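Local structure of uncharacterized metal-dependent hydrolase (Pyrococcus furiosus, 3ICJ) at residues V65-A68 and G69-S72; P151-E154 and D155-I159. The protein probably acts as a zinc-dependent amidohydrolase on carbon-nitrogen bonds other than peptide bonds, although it remains uncharacterized. All coordinates share one frame; numbering follows the deposited sequence.

Contacts 1 and 2 are both local, each formed within one continuous run of chain, and they lie on opposite sides of the chain's centre, their own centres about 62 Å apart. Neither belongs to the zinc site. Contact 1 is a surface contact at the junction of strand 64-69 and helix 71-81; contact 2, partly buried, comprises the short helix 153-156 and the turn that follows. No secondary-structure element is common to the two. Their chemistry differs accordingly: in 65-72 an aromatic ring lies along glycine backbone with one weak hydrogen bond, whereas 151-159 relies on a carboxylate at the helix start and charged side chains tied to residues outside the segment.

Contact 1. Residues V65-A68 and G69-S72; sequences VLYA and GDSS
Tyr67 reaches forward along its own chain to lie beside Gly69 and Asp70, where strand 64-69, an outermost strand of a four-stranded mixed sheet, hands over to helix 71-81. A classic beta bulge precedes this junction. Before the bulge, Val65 is buried against Leu58 of the neighbouring antiparallel strand 57-61, and its backbone also bonds to Gly489 and Phe490. Leu66 and Tyr67 together face Val59, which places the extra residue of the bulge just before the aromatic side chain. Tyr67 CG stands anti to the backbone N (chi1 175°), and from there the ring extends toward the next residues of the chain. Ring atoms CD2, CE2 and CZ approach the glycine backbone obliquely: CE2 is 3.5 Å from Gly69 N, and CZ lies 3.6 Å from Gly69 CA, where no side chain intervenes. The Tyr67 side chain also touches Thr73 and Ile77 of helix 71-81, so a single side chain bridges the strand and the helix that follows it. Ala68 turns its methyl group onto Leu58, and Gly69 bonds through its backbone to Ser56, keeping the end of the strand paired. Asp70 occupies the N-cap position, but its side chain makes no capping bond; the first turn is held partly by Ser71, whose N bonds to Ser56 OG and whose OG accepts from Asn42 N. Asp70 instead contributes its backbone to the tyrosine: its O lies at the ring edge, in plane, and Asp70 N donates a weak, bent hydrogen bond to Tyr67 OH, 3.1 Å long with an N-H...O angle of 128°.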
ATOM      1  N   VAL A  65     -14.671  21.060   5.670  1.00 38.43           N
ATOM      2  CA  VAL A  65     -16.106  21.163   5.451  1.00 36.65           C
ATOM      3  C   VAL A  65     -16.676  22.122   6.497  1.00 35.34           C
ATOM      4  O   VAL A  65     -16.462  21.956   7.693  1.00 31.88           O
ATOM      5  CB  VAL A  65     -16.807  19.772   5.528  1.00 40.48           C
ATOM      6  CG1 VAL A  65     -18.340  19.913   5.496  1.00 44.55           C
ATOM      7  CG2 VAL A  65     -16.315  18.853   4.395  1.00 42.35           C
ATOM      8  N   LEU A  66     -17.397  23.124   6.015  1.00 36.59           N
ATOM      9  CA  LEU A  66     -17.979  24.164   6.848  1.00 39.37           C
ATOM     10  C   LEU A  66     -19.443  23.833   7.148  1.00 37.36           C
ATOM     11  O   LEU A  66     -19.945  24.083   8.253  1.00 38.44           O
ATOM     12  CB  LEU A  66     -17.896  25.509   6.104  1.00 35.40           C
ATOM     13  CG  LEU A  66     -18.563  26.669   6.850  1.00 45.92           C
ATOM     14  CD1 LEU A  66     -17.738  26.987   8.085  1.00 55.19           C
ATOM     15  CD2 LEU A  66     -18.743  27.871   5.999  1.00 45.53           C
ATOM     16  N   TYR A  67     -20.121  23.288   6.138  1.00 39.52           N
ATOM     17  CA  TYR A  67     -21.547  22.976   6.205  1.00 38.25           C
ATOM     18  C   TYR A  67     -21.848  21.800   5.264  1.00 36.75           C
ATOM     19  O   TYR A  67     -21.380  21.759   4.126  1.00 33.37           O
ATOM     20  CB  TYR A  67     -22.393  24.233   5.823  1.00 37.81           C
ATOM     21  CG  TYR A  67     -23.881  23.967   5.743  1.00 34.82           C
ATOM     22  CD1 TYR A  67     -24.662  23.913   6.900  1.00 42.58           C
ATOM     23  CD2 TYR A  67     -24.496  23.718   4.515  1.00 35.62           C
ATOM     24  CE1 TYR A  67     -26.024  23.626   6.824  1.00 40.28           C
ATOM     25  CE2 TYR A  67     -25.845  23.442   4.426  1.00 28.82           C
ATOM     26  CZ  TYR A  67     -26.605  23.389   5.578  1.00 32.05           C
ATOM     27  OH  TYR A  67     -27.959  23.114   5.482  1.00 35.57           O
ATOM     28  N   ALA A  68     -22.657  20.864   5.748  1.00 36.31           N
ATOM     29  CA  ALA A  68     -23.222  19.793   4.925  1.00 37.67           C
ATOM     30  C   ALA A  68     -24.732  19.731   5.193  1.00 34.47           C
ATOM     31  O   ALA A  68     -25.148  19.528   6.339  1.00 34.80           O
ATOM     32  CB  ALA A  68     -22.547  18.454   5.276  1.00 37.13           C
ATOM     33  N   GLY A  69     -25.555  19.958   4.162  1.00 34.39           N
ATOM     34  CA  GLY A  69     -27.019  20.019   4.350  1.00 30.75           C
ATOM     35  C   GLY A  69     -27.734  20.394   3.071  1.00 38.53           C
ATOM     36  O   GLY A  69     -27.331  19.954   1.990  1.00 41.00           O
ATOM     37  N   ASP A  70     -28.783  21.211   3.209  1.00 36.35           N
ATOM     38  CA  ASP A  70     -29.609  21.718   2.088  1.00 43.83           C
ATOM     39  C   ASP A  70     -28.800  22.516   1.072  1.00 39.97           C
ATOM     40  O   ASP A  70     -28.024  23.402   1.445  1.00 35.80           O
ATOM     41  CB  ASP A  70     -30.738  22.640   2.590  1.00 43.11           C
ATOM     42  CG  ASP A  70     -31.628  21.985   3.633  1.00 60.28           C
ATOM     43  OD1 ASP A  70     -32.002  20.806   3.451  1.00 63.48           O
ATOM     44  OD2 ASP A  70     -31.971  22.662   4.630  1.00 66.65           O
ATOM     45  N   SER A  71     -29.022  22.208  -0.205  1.00 37.23           N
ATOM     46  CA  SER A  71     -28.450  22.952  -1.327  1.00 35.80           C
ATOM     47  C   SER A  71     -28.702  24.471  -1.216  1.00 37.22           C
ATOM     48  O   SER A  71     -27.774  25.269  -1.405  1.00 34.06           O
ATOM     49  CB  SER A  71     -29.006  22.410  -2.654  1.00 39.18           C
ATOM     50  OG  SER A  71     -28.489  23.121  -3.772  1.00 37.32           O
ATOM     51  N   SER A  72     -29.940  24.853  -0.886  1.00 36.22           N
ATOM     52  CA  SER A  72     -30.302  26.274  -0.755  1.00 37.22           C
ATOM     53  C   SER A  72     -29.586  26.996   0.403  1.00 34.27           C
ATOM     54  O   SER A  72     -29.123  28.132   0.231  1.00 33.85           O
ATOM     55  CB  SER A  72     -31.828  26.466  -0.692  1.00 42.87           C
ATOM     56  OG  SER A  72     -32.385  25.777   0.412  1.00 42.60           O
TER

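Contact 2. Residues P151-E154 and D155-I159; sequences PTRE and DLDVI
Asp155 folds back on the start of its own helix to meet Thr152. With CG beside its own backbone N (chi1 -59°), the carboxylate returns toward the residue three positions earlier, and Asp155 OD2 accepts a 3.0 Å hydrogen bond from Thr152 N through its anti lone pair. Thr152 OG1 is turned in between its backbone N and carbonyl carbon (chi1 64°), which brings it to 3.0 Å from the same OD2, although the destination of the hydroxyl proton is not settled. The other oxygen, OD1, forms a salt bridge with Arg149, so both oxygens of the carboxylate are held. Leu156 N donates to Thr152 O at 3.2 Å, in the carbonyl plane, while Leu156 CG rests 3.5 Å from that oxygen and the side chain packs on Leu125 and Val174. Arg153 leaves the helix as an extended chain. Its NE stays 4.4 Å from Asp157 OD2, beyond a salt bridge, with guanidinium and carboxylate planes 77° apart; Ser177 OG links the two by bonding to both atoms, and Arg153 NH1 bonds to Glu193 O. A weak bond from Asp157 N to Glu154 O leads into the type I turn from Leu156 to Ile159. Thr152 OG1 stays 3.6 Å from Asp155 N and the reciprocal bond is not made; with Thr152 as the probable N-cap, the bond from Thr152 N to Asp155 OD2 thus matches one half of a capping box, here starting a short, weakly bonded helix.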
ATOM      1  N   PRO A 151      17.850 -14.355 -22.080  1.00 36.44           N
ATOM      2  CA  PRO A 151      18.612 -13.123 -22.295  1.00 33.22           C
ATOM      3  C   PRO A 151      19.877 -13.158 -21.440  1.00 35.53           C
ATOM      4  O   PRO A 151      19.892 -13.779 -20.366  1.00 37.20           O
ATOM      5  CB  PRO A 151      17.653 -12.021 -21.827  1.00 39.35           C
ATOM      6  CG  PRO A 151      16.773 -12.684 -20.786  1.00 40.82           C
ATOM      7  CD  PRO A 151      16.720 -14.166 -21.146  1.00 42.38           C
ATOM      8  N   THR A 152      20.953 -12.555 -21.926  1.00 32.54           N
ATOM      9  CA  THR A 152      22.185 -12.534 -21.161  1.00 37.62           C
ATOM     10  C   THR A 152      22.806 -11.159 -21.163  1.00 36.04           C
ATOM     11  O   THR A 152      22.444 -10.285 -21.973  1.00 33.77           O
ATOM     12  CB  THR A 152      23.269 -13.523 -21.707  1.00 36.06           C
ATOM     13  OG1 THR A 152      23.663 -13.120 -23.025  1.00 35.09           O
ATOM     14  CG2 THR A 152      22.800 -14.971 -21.701  1.00 38.41           C
ATOM     15  N   ARG A 153      23.781 -11.011 -20.268  1.00 34.65           N
ATOM     16  CA  ARG A 153      24.664  -9.857 -20.149  1.00 34.66           C
ATOM     17  C   ARG A 153      25.201  -9.360 -21.491  1.00 36.68           C
ATOM     18  O   ARG A 153      25.211  -8.152 -21.746  1.00 36.89           O
ATOM     19  CB  ARG A 153      25.821 -10.249 -19.217  1.00 34.11           C
ATOM     20  CG  ARG A 153      26.883  -9.227 -19.001  1.00 38.45           C
ATOM     21  CD  ARG A 153      28.168  -9.899 -18.502  1.00 49.45           C
ATOM     22  NE  ARG A 153      29.103  -8.885 -18.014  1.00 64.65           N
ATOM     23  CZ  ARG A 153      29.924  -9.018 -16.972  1.00 65.92           C
ATOM     24  NH1 ARG A 153      29.944 -10.141 -16.258  1.00 62.42           N
ATOM     25  NH2 ARG A 153      30.715  -8.005 -16.626  1.00 55.38           N
ATOM     26  N   GLU A 154      25.634 -10.297 -22.334  1.00 36.16           N
ATOM     27  CA  GLU A 154      26.177 -10.004 -23.659  1.00 36.39           C
ATOM     28  C   GLU A 154      25.146  -9.395 -24.639  1.00 37.50           C
ATOM     29  O   GLU A 154      25.478  -8.467 -25.387  1.00 39.53           O
ATOM     30  CB  GLU A 154      26.848 -11.260 -24.240  1.00 36.27           C
ATOM     31  CG  GLU A 154      27.088 -11.218 -25.741  1.00 46.73           C
ATOM     32  CD  GLU A 154      28.290 -12.019 -26.170  1.00 55.30           C
ATOM     33  OE1 GLU A 154      28.823 -12.800 -25.343  1.00 54.55           O
ATOM     34  OE2 GLU A 154      28.701 -11.857 -27.339  1.00 55.17           O
ATOM     35  N   ASP A 155      23.908  -9.889 -24.618  1.00 36.65           N
ATOM     36  CA  ASP A 155      22.818  -9.307 -25.434  1.00 41.21           C
ATOM     37  C   ASP A 155      22.533  -7.855 -25.041  1.00 42.90           C
ATOM     38  O   ASP A 155      22.255  -7.010 -25.895  1.00 42.58           O
ATOM     39  CB  ASP A 155      21.526 -10.121 -25.281  1.00 38.26           C
ATOM     40  CG  ASP A 155      21.692 -11.571 -25.705  1.00 38.74           C
ATOM     41  OD1 ASP A 155      22.059 -11.813 -26.869  1.00 34.75           O
ATOM     42  OD2 ASP A 155      21.450 -12.477 -24.877  1.00 35.58           O
ATOM     43  N   LEU A 156      22.615  -7.575 -23.743  1.00 40.19           N
ATOM     44  CA  LEU A 156      22.248  -6.264 -23.216  1.00 40.11           C
ATOM     45  C   LEU A 156      23.427  -5.294 -23.154  1.00 44.14           C
ATOM     46  O   LEU A 156      23.242  -4.102 -22.870  1.00 43.22           O
ATOM     47  CB  LEU A 156      21.601  -6.407 -21.837  1.00 41.88           C
ATOM     48  CG  LEU A 156      20.448  -7.404 -21.706  1.00 38.44           C
ATOM     49  CD1 LEU A 156      20.113  -7.594 -20.246  1.00 41.90           C
ATOM     50  CD2 LEU A 156      19.228  -6.934 -22.483  1.00 36.83           C
ATOM     51  N   ASP A 157      24.632  -5.798 -23.427  1.00 40.98           N
ATOM     52  CA  ASP A 157      25.822  -4.945 -23.479  1.00 44.89           C
ATOM     53  C   ASP A 157      25.851  -4.010 -24.688  1.00 43.62           C
ATOM     54  O   ASP A 157      26.714  -3.134 -24.757  1.00 46.64           O
ATOM     55  CB  ASP A 157      27.112  -5.773 -23.414  1.00 46.67           C
ATOM     56  CG  ASP A 157      27.562  -6.054 -21.989  1.00 47.88           C
ATOM     57  OD1 ASP A 157      26.976  -5.487 -21.042  1.00 42.34           O
ATOM     58  OD2 ASP A 157      28.508  -6.851 -21.823  1.00 51.94           O
ATOM     59  N   VAL A 158      24.921  -4.188 -25.632  1.00 40.37           N
ATOM     60  CA  VAL A 158      24.772  -3.241 -26.754  1.00 42.59           C
ATOM     61  C   VAL A 158      24.170  -1.885 -26.312  1.00 39.90           C
ATOM     62  O   VAL A 158      24.342  -0.873 -26.991  1.00 42.26           O
ATOM     63  CB  VAL A 158      23.995  -3.842 -27.987  1.00 41.54           C
ATOM     64  CG1 VAL A 158      24.692  -5.096 -28.535  1.00 36.84           C
ATOM     65  CG2 VAL A 158      22.536  -4.112 -27.650  1.00 38.59           C
ATOM     66  N   ILE A 159      23.485  -1.880 -25.169  1.00 43.52           N
ATOM     67  CA  ILE A 159      22.892  -0.675 -24.562  1.00 41.71           C
ATOM     68  C   ILE A 159      23.920   0.001 -23.642  1.00 42.90           C
ATOM     69  O   ILE A 159      24.451  -0.638 -22.728  1.00 39.75           O
ATOM     70  CB  ILE A 159      21.616  -1.056 -23.764  1.00 41.10           C
ATOM     71  CG1 ILE A 159      20.596  -1.708 -24.704  1.00 36.49           C
ATOM     72  CG2 ILE A 159      21.017   0.162 -23.046  1.00 38.12           C
ATOM     73  CD1 ILE A 159      19.762  -2.764 -24.053  1.00 42.56           C
TER